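Local coordinates for protein flagellin (Burkholderia pseudomallei, PDB 4CFI) that probably builds the filament of the bacterial flagellum as its repeating subunit, and is recognised by the immune system, at residues A[116-126]-A[190-199]. Numbering follows the deposited sequence. Where two conformers were deposited one is given.
Sequences KVAIDSSGAAW and SATSALSATD
A single direct backbone bond ties the two segments together: Ala118 N, near the end of 111-119, an edge strand of the three-stranded sheet, donates to Ala191 O at 2.9 Å, with an N-H...O angle of 156° and the donor lying nearly along the C=O axis. One water adds to this, donating to Ala118 O and Ser190 O and accepting from Ala194 N, and so joins three backbone groups. A further water bridges Lys116 O and Asp199 O, and in one of two Ser190 conformers another links Ala125 N to Ser190 OG.

Around these bonds the contact is apolar, made largely of methyl groups. Leu195 forks over the strand: CD2 rests on Ala118 CB at 3.7 Å, while CD1 lies against the Lys116 carbonyl. Ala194 CB meets the same Ala118 methyl and sits 3.5 Å from Trp126 O. On Ile119, CG2 is the branch anti to the carbonyl carbon, and it packs on Ala191 CA at 3.6 Å; Val117 CG1 touches Ala191 CB. Val166 of helix 160-167 touches both Ile119 and Ala191.

Lys116 runs fully extended past Leu195, its CG anti to the backbone N (chi1 178°), which carries NZ to a salt bridge with Asp199 OD2 at 3.0 Å. The ammonium group meets OD2 from above the carboxylate plane, 38° out of it. Ser196, the N-cap residue of helix 197-213, accepts in turn from Asp199 N through OG.

Beyond the strand, a type I turn from Asp120 to Gly123 leads the chain back, and Asp120 OD1 accepts from Ser122 N, an Asx turn. In this arrangement the loop that runs into helix 197-213 packs on an edge strand of the antiparallel sheet, within the flagellin D2 region.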
ATOM      1  N   LYS A 116       3.938 -11.380  19.212  1.00  6.87           N
ATOM      2  CA  LYS A 116       4.230 -11.713  20.612  1.00  7.57           C
ATOM      3  C   LYS A 116       5.520 -12.525  20.678  1.00  7.07           C
ATOM      4  O   LYS A 116       5.657 -13.524  19.988  1.00  9.22           O
ATOM      5  CB  LYS A 116       3.062 -12.485  21.259  1.00  9.90           C
ATOM      6  CG  LYS A 116       3.337 -12.906  22.699  1.00 11.12           C
ATOM      7  CD  LYS A 116       2.249 -13.790  23.281  1.00 14.53           C
ATOM      8  CE  LYS A 116       2.531 -14.121  24.735  1.00 16.56           C
ATOM      9  NZ  LYS A 116       1.464 -14.964  25.336  0.50 16.82           N
ATOM     10  N   VAL A 117       6.446 -12.088  21.522  1.00  6.47           N
ATOM     11  CA  VAL A 117       7.791 -12.648  21.639  1.00  6.28           C
ATOM     12  C   VAL A 117       8.182 -12.744  23.116  1.00  6.49           C
ATOM     13  O   VAL A 117       7.432 -12.331  23.994  1.00  7.54           O
ATOM     14  CB  VAL A 117       8.845 -11.793  20.884  1.00  6.60           C
ATOM     15  CG1 VAL A 117       8.495 -11.720  19.409  1.00  7.16           C
ATOM     16  CG2 VAL A 117       9.003 -10.406  21.498  1.00  6.67           C
ATOM     17  N   ALA A 118       9.360 -13.302  23.376  1.00  6.34           N
ATOM     18  CA  ALA A 118       9.898 -13.418  24.735  1.00  6.46           C
ATOM     19  C   ALA A 118      11.415 -13.351  24.663  1.00  6.44           C
ATOM     20  O   ALA A 118      12.084 -14.381  24.526  1.00  6.82           O
ATOM     21  CB  ALA A 118       9.439 -14.712  25.412  1.00  7.29           C
ATOM     22  N   ILE A 119      11.956 -12.133  24.696  1.00  6.22           N
ATOM     23  CA  ILE A 119      13.375 -11.890  24.497  1.00  6.44           C
ATOM     24  C   ILE A 119      13.915 -10.880  25.494  1.00  6.51           C
ATOM     25  O   ILE A 119      13.156 -10.092  26.075  1.00  7.44           O
ATOM     26  CB  ILE A 119      13.699 -11.428  23.047  1.00  6.33           C
ATOM     27  CG1 ILE A 119      13.052 -10.079  22.737  1.00  6.83           C
ATOM     28  CG2 ILE A 119      13.312 -12.509  22.033  1.00  6.59           C
ATOM     29  CD1 ILE A 119      13.265  -9.571  21.320  1.00  7.42           C
ATOM     30  N   ASP A 120      15.231 -10.905  25.692  1.00  6.59           N
ATOM     31  CA  ASP A 120      15.898  -9.881  26.467  1.00  7.11           C
ATOM     32  C   ASP A 120      16.286  -8.685  25.597  1.00  7.12           C
ATOM     33  O   ASP A 120      15.956  -8.613  24.412  1.00  7.89           O
ATOM     34  CB  ASP A 120      17.081 -10.487  27.268  1.00  7.30           C
ATOM     35  CG  ASP A 120      18.275 -10.890  26.422  1.00  8.22           C
ATOM     36  OD1 ASP A 120      18.350 -10.504  25.249  1.00  8.39           O
ATOM     37  OD2 ASP A 120      19.130 -11.639  26.970  1.00 10.49           O
ATOM     38  N   SER A 121      16.981  -7.720  26.190  1.00  8.03           N
ATOM     39  CA  SER A 121      17.290  -6.473  25.480  1.00  9.01           C
ATOM     40  C   SER A 121      18.289  -6.665  24.335  1.00  9.15           C
ATOM     41  O   SER A 121      18.441  -5.770  23.497  1.00 11.35           O
ATOM     42  CB  SER A 121      17.796  -5.408  26.459  1.00 10.75           C
ATOM     43  OG  SER A 121      19.025  -5.800  27.075  1.00 12.14           O
ATOM     44  N   SER A 122      18.979  -7.803  24.307  1.00  9.66           N
ATOM     45  CA  SER A 122      19.897  -8.155  23.225  1.00  9.88           C
ATOM     46  C   SER A 122      19.270  -9.047  22.152  1.00  8.59           C
ATOM     47  O   SER A 122      19.948  -9.419  21.201  1.00 10.21           O
ATOM     48  CB  SER A 122      21.145  -8.868  23.767  1.00 12.20           C
ATOM     49  OG  SER A 122      21.847  -8.056  24.679  1.00 17.15           O
ATOM     50  N   GLY A 123      18.006  -9.433  22.315  1.00  8.31           N
ATOM     51  CA  GLY A 123      17.335 -10.316  21.367  1.00  8.31           C
ATOM     52  C   GLY A 123      17.478 -11.808  21.634  1.00  8.86           C
ATOM     53  O   GLY A 123      17.082 -12.609  20.792  1.00 10.23           O
ATOM     54  N   ALA A 124      18.093 -12.192  22.750  1.00  7.97           N
ATOM     55  CA  ALA A 124      18.190 -13.609  23.141  1.00  8.58           C
ATOM     56  C   ALA A 124      16.880 -14.072  23.788  1.00  7.06           C
ATOM     57  O   ALA A 124      16.162 -13.271  24.368  1.00  7.10           O
ATOM     58  CB  ALA A 124      19.352 -13.835  24.099  1.00 10.25           C
ATOM     59  N   ALA A 125      16.563 -15.356  23.696  1.00  7.53           N
ATOM     60  CA  ALA A 125      15.356 -15.899  24.316  1.00  7.77           C
ATOM     61  C   ALA A 125      15.379 -15.625  25.819  1.00  7.05           C
ATOM     62  O   ALA A 125      16.397 -15.792  26.484  1.00  8.93           O
ATOM     63  CB  ALA A 125      15.245 -17.399  24.071  1.00  8.18           C
ATOM     64  N   TRP A 126      14.238 -15.200  26.344  1.00  6.92           N
ATOM     65  CA  TRP A 126      14.079 -14.952  27.770  1.00  6.99           C
ATOM     66  C   TRP A 126      14.066 -16.283  28.517  1.00  8.11           C
ATOM     67  O   TRP A 126      13.437 -17.249  28.067  1.00  8.25           O
ATOM     68  CB  TRP A 126      12.769 -14.206  28.035  1.00  7.43           C
ATOM     69  CG  TRP A 126      12.679 -13.663  29.434  1.00  7.36           C
ATOM     70  CD1 TRP A 126      12.041 -14.226  30.496  1.00  8.58           C
ATOM     71  CD2 TRP A 126      13.310 -12.471  29.934  1.00  7.81           C
ATOM     72  NE1 TRP A 126      12.208 -13.457  31.618  1.00 10.22           N
ATOM     73  CE2 TRP A 126      12.988 -12.369  31.312  1.00  8.61           C
ATOM     74  CE3 TRP A 126      14.101 -11.473  29.349  1.00  8.30           C
ATOM     75  CZ2 TRP A 126      13.437 -11.305  32.108  1.00 10.01           C
ATOM     76  CZ3 TRP A 126      14.551 -10.428  30.133  1.00  8.46           C
ATOM     77  CH2 TRP A 126      14.211 -10.346  31.501  1.00  9.42           C
ATOM     78  N   SER A 190      14.720 -17.906  18.316  0.75  7.32           N
ATOM     79  CA  SER A 190      14.910 -17.434  19.684  0.75  7.40           C
ATOM     80  C   SER A 190      13.852 -16.432  20.131  0.75  6.99           C
ATOM     81  O   SER A 190      13.647 -16.259  21.323  0.75  6.91           O
ATOM     82  CB  SER A 190      16.304 -16.832  19.861  0.75  7.36           C
ATOM     83  OG  SER A 190      17.299 -17.836  19.831  0.75  9.71           O
ATOM     84  N   ALA A 191      13.207 -15.748  19.190  1.00  7.00           N
ATOM     85  CA  ALA A 191      12.165 -14.784  19.559  1.00  6.74           C
ATOM     86  C   ALA A 191      10.953 -15.421  20.235  1.00  6.52           C
ATOM     87  O   ALA A 191      10.279 -14.745  21.023  1.00  6.74           O
ATOM     88  CB  ALA A 191      11.722 -13.992  18.340  1.00  7.71           C
ATOM     89  N   THR A 192      10.657 -16.694  19.923  1.00  7.18           N
ATOM     90  CA  THR A 192       9.460 -17.338  20.455  1.00  7.61           C
ATOM     91  C   THR A 192       9.715 -18.702  21.098  1.00  7.50           C
ATOM     92  O   THR A 192       8.762 -19.360  21.513  1.00  8.67           O
ATOM     93  CB  THR A 192       8.379 -17.488  19.369  1.00  8.87           C
ATOM     94  OG1 THR A 192       8.870 -18.395  18.378  1.00  9.43           O
ATOM     95  CG2 THR A 192       7.976 -16.130  18.751  1.00  9.32           C
ATOM     96  N   SER A 193      10.967 -19.139  21.170  1.00  7.13           N
ATOM     97  CA  SER A 193      11.245 -20.492  21.674  1.00  8.02           C
ATOM     98  C   SER A 193      10.822 -20.682  23.120  1.00  7.77           C
ATOM     99  O   SER A 193      10.527 -21.803  23.524  1.00  9.74           O
ATOM    100  CB  SER A 193      12.714 -20.866  21.497  1.00  9.20           C
ATOM    101  OG  SER A 193      13.550 -19.932  22.147  1.00  9.34           O
ATOM    102  N   ALA A 194      10.753 -19.592  23.878  1.00  7.48           N
ATOM    103  CA  ALA A 194      10.345 -19.692  25.273  1.00  8.95           C
ATOM    104  C   ALA A 194       8.833 -19.749  25.463  1.00 10.04           C
ATOM    105  O   ALA A 194       8.360 -19.982  26.588  1.00 11.32           O
ATOM    106  CB  ALA A 194      10.920 -18.526  26.061  1.00  8.07           C
ATOM    107  N   LEU A 195       8.089 -19.486  24.389  1.00  9.59           N
ATOM    108  CA  LEU A 195       6.632 -19.438  24.413  1.00 10.09           C
ATOM    109  C   LEU A 195       6.017 -20.793  24.044  1.00 10.29           C
ATOM    110  O   LEU A 195       6.712 -21.690  23.578  1.00 11.02           O
ATOM    111  CB  LEU A 195       6.126 -18.366  23.452  1.00 10.11           C
ATOM    112  CG  LEU A 195       6.596 -16.939  23.760  1.00 12.10           C
ATOM    113  CD1 LEU A 195       6.088 -16.008  22.678  1.00 13.33           C
ATOM    114  CD2 LEU A 195       6.159 -16.474  25.140  1.00 14.28           C
ATOM    115  N   SER A 196       4.713 -20.931  24.259  1.00 10.76           N
ATOM    116  CA  SER A 196       3.976 -22.146  23.930  1.00 11.69           C
ATOM    117  C   SER A 196       3.976 -22.430  22.427  1.00 10.87           C
ATOM    118  O   SER A 196       4.183 -21.537  21.598  1.00 10.34           O
ATOM    119  CB  SER A 196       2.519 -22.025  24.389  1.00 12.45           C
ATOM    120  OG  SER A 196       1.802 -21.107  23.573  1.00 13.22           O
ATOM    121  N   ALA A 197       3.670 -23.672  22.065  1.00 12.37           N
ATOM    122  CA  ALA A 197       3.528 -24.054  20.657  1.00 12.97           C
ATOM    123  C   ALA A 197       2.493 -23.173  19.947  1.00 11.76           C
ATOM    124  O   ALA A 197       2.702 -22.754  18.816  1.00 12.38           O
ATOM    125  CB  ALA A 197       3.148 -25.525  20.535  1.00 14.43           C
ATOM    126  N   THR A 198       1.399 -22.861  20.628  0.75 11.69           N
ATOM    127  CA  THR A 198       0.360 -22.038  20.037  0.75 12.16           C
ATOM    128  C   THR A 198       0.862 -20.612  19.791  0.75 11.33           C
ATOM    129  O   THR A 198       0.593 -20.030  18.737  0.75 11.07           O
ATOM    130  CB  THR A 198      -0.904 -22.021  20.920  0.75 13.38           C
ATOM    131  OG1 THR A 198      -1.476 -23.337  20.966  0.75 17.20           O
ATOM    132  CG2 THR A 198      -1.943 -21.035  20.370  0.75 14.12           C
ATOM    133  N   ASP A 199       1.595 -20.046  20.747  1.00 10.52           N
ATOM    134  CA  ASP A 199       2.170 -18.721  20.533  1.00 11.01           C
ATOM    135  C   ASP A 199       3.204 -18.730  19.404  1.00  9.59           C
ATOM    136  O   ASP A 199       3.304 -17.761  18.664  1.00  9.25           O
ATOM    137  CB  ASP A 199       2.827 -18.168  21.796  1.00 12.77           C
ATOM    138  CG  ASP A 199       1.828 -17.644  22.826  1.00 16.42           C
ATOM    139  OD1 ASP A 199       0.676 -17.376  22.475  1.00 21.21           O
ATOM    140  OD2 ASP A 199       2.229 -17.477  23.989  1.00 25.06           O
TER
HETATM  141  O   HOH W   1       3.310 -15.172  19.385  1.00 14.50           O
HETATM  142  O   HOH W   2      11.663 -16.903  23.275  1.00  8.22           O
HETATM  143  O   HOH W   3      18.457 -17.272  22.502  1.00 17.99           O